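Local coordinates for protein EF0056 (Enterococcus faecalis, PDB 6ORI) that is an enterococcal surface protein with an immunoglobulin-like, calcium-binding N-terminal region and is probably linked to biofilm formation, its molecular function being unknown, at residues 103-106 / 107-111; 172-175 / 176-180. All coordinates share one frame; numbering follows the deposited sequence.

Contact 1 of 2, residues 103-106 / 107-111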
loop_
_atom_site.group_PDB
_atom_site.type_symbol
_atom_site.label_atom_id
_atom_site.label_comp_id
_atom_site.label_asym_id
_atom_site.label_seq_id
_atom_site.Cartn_x
_atom_site.Cartn_y
_atom_site.Cartn_z
ATOM N N ILE A 103 -10.292 2.310 -19.700
ATOM C CA ILE A 103 -11.550 1.599 -19.802
ATOM C C ILE A 103 -12.698 2.614 -19.861
ATOM O O ILE A 103 -12.721 3.588 -19.108
ATOM C CB ILE A 103 -11.718 0.636 -18.592
ATOM C CG1 ILE A 103 -10.618 -0.434 -18.628
ATOM C CG2 ILE A 103 -13.101 -0.004 -18.613
ATOM C CD1 ILE A 103 -10.542 -1.284 -17.388
ATOM N N ASN A 104 -13.649 2.382 -20.763
ATOM C CA ASN A 104 -14.813 3.235 -20.911
ATOM C C ASN A 104 -16.033 2.489 -20.460
ATOM O O ASN A 104 -16.017 1.263 -20.377
ATOM C CB ASN A 104 -14.945 3.645 -22.359
ATOM C CG ASN A 104 -13.668 4.239 -22.864
ATOM O OD1 ASN A 104 -13.166 5.209 -22.288
ATOM N ND2 ASN A 104 -13.082 3.630 -23.878
ATOM N N ASP A 105 -17.087 3.224 -20.138
ATOM C CA ASP A 105 -18.324 2.583 -19.719
ATOM C C ASP A 105 -19.255 2.354 -20.910
ATOM O O ASP A 105 -18.872 2.623 -22.058
ATOM C CB ASP A 105 -18.998 3.366 -18.582
ATOM C CG ASP A 105 -19.530 4.729 -18.991
ATOM O OD1 ASP A 105 -19.775 4.986 -20.176
ATOM O OD2 ASP A 105 -19.723 5.572 -18.065
ATOM N N SER A 106 -20.474 1.896 -20.631
ATOM C CA SER A 106 -21.455 1.548 -21.655
ATOM C C SER A 106 -22.274 2.743 -22.096
ATOM O O SER A 106 -23.234 2.593 -22.860
ATOM C CB SER A 106 -22.412 0.482 -21.101
ATOM O OG SER A 106 -23.164 0.988 -19.994
ATOM N N LEU A 107 -21.881 3.925 -21.648
ATOM C CA LEU A 107 -22.625 5.155 -21.901
ATOM C C LEU A 107 -21.763 6.223 -22.573
ATOM O O LEU A 107 -22.058 7.418 -22.547
ATOM C CB LEU A 107 -23.226 5.677 -20.595
ATOM C CG LEU A 107 -24.227 4.687 -19.963
ATOM C CD1 LEU A 107 -24.595 5.101 -18.550
ATOM C CD2 LEU A 107 -25.487 4.550 -20.796
ATOM N N GLY A 108 -20.696 5.781 -23.237
ATOM C CA GLY A 108 -19.875 6.685 -24.005
ATOM C C GLY A 108 -19.035 7.648 -23.173
ATOM O O GLY A 108 -18.718 8.733 -23.630
ATOM N N ARG A 109 -18.703 7.246 -21.954
ATOM C CA ARG A 109 -17.913 8.064 -21.035
ATOM C C ARG A 109 -16.655 7.307 -20.619
ATOM O O ARG A 109 -16.694 6.102 -20.437
ATOM C CB ARG A 109 -18.724 8.370 -19.771
ATOM C CG ARG A 109 -20.067 9.026 -20.018
ATOM C CD ARG A 109 -20.842 9.227 -18.706
ATOM N NE ARG A 109 -21.072 7.967 -17.994
ATOM C CZ ARG A 109 -21.919 7.805 -16.983
ATOM N NH1 ARG A 109 -22.633 8.826 -16.546
ATOM N NH2 ARG A 109 -22.063 6.607 -16.423
ATOM N N PRO A 110 -15.523 8.009 -20.431
ATOM C CA PRO A 110 -14.354 7.332 -19.856
ATOM C C PRO A 110 -14.575 6.991 -18.383
ATOM O O PRO A 110 -15.343 7.692 -17.712
ATOM C CB PRO A 110 -13.252 8.373 -19.991
ATOM C CG PRO A 110 -13.962 9.691 -20.017
ATOM C CD PRO A 110 -15.317 9.453 -20.602
ATOM N N THR A 111 -13.940 5.928 -17.886
ATOM C CA THR A 111 -13.889 5.654 -16.453
ATOM C C THR A 111 -12.523 6.080 -15.959
ATOM O O THR A 111 -11.673 6.507 -16.723
ATOM C CB THR A 111 -14.142 4.181 -16.111
ATOM O OG1 THR A 111 -12.984 3.400 -16.381
ATOM C CG2 THR A 111 -15.322 3.637 -16.896
HETATM O O HOH W 1 -19.605 3.284 -24.564
HETATM O O HOH W 2 -17.748 6.648 -16.411
#
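Asp105 and Arg109 meet across the end of a β-hairpin because the CG of Asp105 stands between its own backbone N and carbonyl carbon (chi1 68°), which turns the carboxylate inward over the loop, while the chain of Arg109 bends at chi3 (-58°) and brings its guanidinium round to meet it. OD2 of Asp105 accepts NE of Arg109 at 2.7 Å through its syn lone pair and NH2 of Arg109 at 3.0 Å from above the carboxylate plane. This is a side-on salt bridge in which OD2 lies near the guanidinium plane, although the two flat groups are turned 47° apart. The other oxygen works on the backbone: OD1 of Asp105 takes Leu107 N at 2.8 Å and Arg109 N at 3.1 Å, one from each face of the carboxylate. The bond to Leu107 N, two residues on, closes an Asx turn, and the one to Arg109 N extends the grip across the loop. One carboxylate thus ties down the loop, and the arginine and the amides around it would be expected to stabilise its negative charge. The positive phi of Gly108 lets the chain turn back, and a water links Gly108 N to Asp105 O. Below the loop, Asp105 N donates to Arg109 O at 2.9 Å, and Asn104 pairs with Pro110 in a non-hydrogen-bonded antiparallel bridge. The strand ends are clamped at Ile103 O, which receives Thr111 N in its carbonyl plane and, from above that plane, the hydroxyl OG1 of Thr111 at 2.7 Å.

Contact 2 of 2, residues 172-175 / 176-180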
loop_
_atom_site.group_PDB
_atom_site.type_symbol
_atom_site.label_atom_id
_atom_site.label_comp_id
_atom_site.label_asym_id
_atom_site.label_seq_id
_atom_site.Cartn_x
_atom_site.Cartn_y
_atom_site.Cartn_z
ATOM N N VAL A 172 -6.530 -8.536 -12.018
ATOM C CA VAL A 172 -7.744 -9.314 -12.289
ATOM C C VAL A 172 -7.415 -10.472 -13.199
ATOM O O VAL A 172 -6.375 -10.499 -13.850
ATOM C CB VAL A 172 -8.884 -8.474 -12.905
ATOM C CG1 VAL A 172 -9.250 -7.284 -11.995
ATOM C CG2 VAL A 172 -8.497 -8.005 -14.280
ATOM N N SER A 173 -8.330 -11.435 -13.222
ATOM C CA SER A 173 -8.178 -12.649 -13.979
ATOM C C SER A 173 -9.369 -12.814 -14.922
ATOM O O SER A 173 -10.508 -12.927 -14.479
ATOM C CB SER A 173 -8.121 -13.809 -12.995
ATOM O OG SER A 173 -8.220 -15.041 -13.702
ATOM N N HIS A 174 -9.106 -12.810 -16.218
ATOM C CA HIS A 174 -10.184 -12.877 -17.208
ATOM C C HIS A 174 -10.976 -14.202 -17.116
ATOM O O HIS A 174 -12.203 -14.196 -17.285
ATOM C CB HIS A 174 -9.643 -12.650 -18.630
ATOM C CG HIS A 174 -9.086 -11.281 -18.876
ATOM N ND1 HIS A 174 -9.690 -10.125 -18.439
ATOM C CD2 HIS A 174 -7.978 -10.893 -19.550
ATOM C CE1 HIS A 174 -8.967 -9.081 -18.814
ATOM N NE2 HIS A 174 -7.927 -9.523 -19.497
ATOM N N GLN A 175 -10.294 -15.303 -16.811
ATOM C CA GLN A 175 -10.935 -16.623 -16.730
ATOM C C GLN A 175 -11.852 -16.717 -15.511
ATOM O O GLN A 175 -12.679 -17.627 -15.409
ATOM C CB GLN A 175 -9.877 -17.740 -16.691
ATOM C CG GLN A 175 -8.992 -17.737 -15.441
ATOM C CD GLN A 175 -7.759 -18.606 -15.543
ATOM O OE1 GLN A 175 -7.342 -18.989 -16.626
ATOM N NE2 GLN A 175 -7.151 -18.904 -14.393
ATOM N N ASP A 176 -11.669 -15.794 -14.571
ATOM C CA ASP A 176 -12.489 -15.707 -13.365
ATOM C C ASP A 176 -13.433 -14.499 -13.428
ATOM O O ASP A 176 -13.713 -13.851 -12.417
ATOM C CB ASP A 176 -11.584 -15.590 -12.134
ATOM C CG ASP A 176 -10.711 -16.814 -11.935
ATOM O OD1 ASP A 176 -11.288 -17.896 -11.694
ATOM O OD2 ASP A 176 -9.465 -16.713 -12.006
ATOM N N ASP A 177 -13.886 -14.188 -14.642
ATOM C CA ASP A 177 -14.837 -13.101 -14.876
ATOM C C ASP A 177 -14.359 -11.757 -14.322
ATOM O O ASP A 177 -15.130 -10.978 -13.777
ATOM C CB ASP A 177 -16.211 -13.482 -14.314
ATOM C CG ASP A 177 -16.733 -14.780 -14.909
ATOM O OD1 ASP A 177 -16.381 -15.079 -16.077
ATOM O OD2 ASP A 177 -17.480 -15.505 -14.218
ATOM N N ASP A 178 -13.064 -11.503 -14.484
ATOM C CA ASP A 178 -12.422 -10.247 -14.065
ATOM C C ASP A 178 -12.484 -9.983 -12.571
ATOM O O ASP A 178 -12.385 -8.841 -12.110
ATOM C CB ASP A 178 -12.964 -9.053 -14.855
ATOM C CG ASP A 178 -12.484 -9.050 -16.273
ATOM O OD1 ASP A 178 -11.589 -9.856 -16.595
ATOM O OD2 ASP A 178 -12.997 -8.232 -17.073
ATOM N N LYS A 179 -12.627 -11.055 -11.799
ATOM C CA LYS A 179 -12.516 -10.965 -10.362
ATOM C C LYS A 179 -11.075 -10.644 -9.985
ATOM O O LYS A 179 -10.129 -10.838 -10.784
ATOM C CB LYS A 179 -12.978 -12.263 -9.696
ATOM C CG LYS A 179 -14.499 -12.434 -9.711
ATOM C CD LYS A 179 -14.901 -13.726 -8.999
ATOM C CE LYS A 179 -16.394 -13.832 -8.829
ATOM N NZ LYS A 179 -17.052 -14.221 -10.114
ATOM N N ILE A 180 -10.922 -10.120 -8.782
ATOM C CA ILE A 180 -9.646 -9.657 -8.288
ATOM C C ILE A 180 -8.877 -10.760 -7.598
ATOM O O ILE A 180 -9.437 -11.546 -6.832
ATOM C CB ILE A 180 -9.885 -8.491 -7.329
ATOM C CG1 ILE A 180 -10.526 -7.342 -8.111
ATOM C CG2 ILE A 180 -8.600 -8.055 -6.653
ATOM C CD1 ILE A 180 -10.916 -6.160 -7.231
#
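Ser173 and Asp176 close one flank of a tight hairpin turn, and His174 and Asp178 the other. On the first, Ser173 OG, swung away from its own amide nitrogen (chi1 169°), donates to Asp176 OD2 at 2.7 Å, arriving on the anti side and somewhat out of the carboxylate plane. Tyr29 OH also bonds that oxygen, and Asn67 ND2 reaches the serine hydroxyl, so both polar atoms are held by more than one partner. On the other flank, the edge of the imidazole faces the carboxylate: His174 ND1 donates to Asp178 OD1 at 2.7 Å, nearly in the ring plane and on the syn side of the oxygen, with the two planes 58° apart. Arg71 makes a salt bridge to Asp178 OD2, consistent with a carboxylate held in place for the histidine. The tight part lies between the flanks, where Ser173 O collects Asp178 N at 2.9 Å and Asp176 N at 3.1 Å from opposite faces of its carbonyl plane, and at buried Val172, whose CG1 lies 4.1 Å from Ile180 CG1. The solvent side is looser: exposed Asp177 points its side chain away and its N makes just a weak bond to His174 O. Lys179 N returns to Asp176 O, closing a type I' turn within the β-hairpin formed by strands 166-173 and 179-181.

Along the chain the two hairpin ends come in series, contact 1 well before contact 2, and both reach the same large, curled antiparallel sheet. Their centres lie about 19 Å apart and their nearest atoms about 7 Å apart, without touching, on the same side of the chain's centre. Strand 113-117 connects them through the sheet: it pairs with strand 98-104, which leads into contact 1, and with strand 68-74, the neighbour of strand 166-173 in contact 2. Residues 103-111 form a hairpin end at the surface, centred about 27 Å from the centre of the chain, whereas residues 172-180 are partly buried, so one sheet carries both a projecting turn and a more enclosed one.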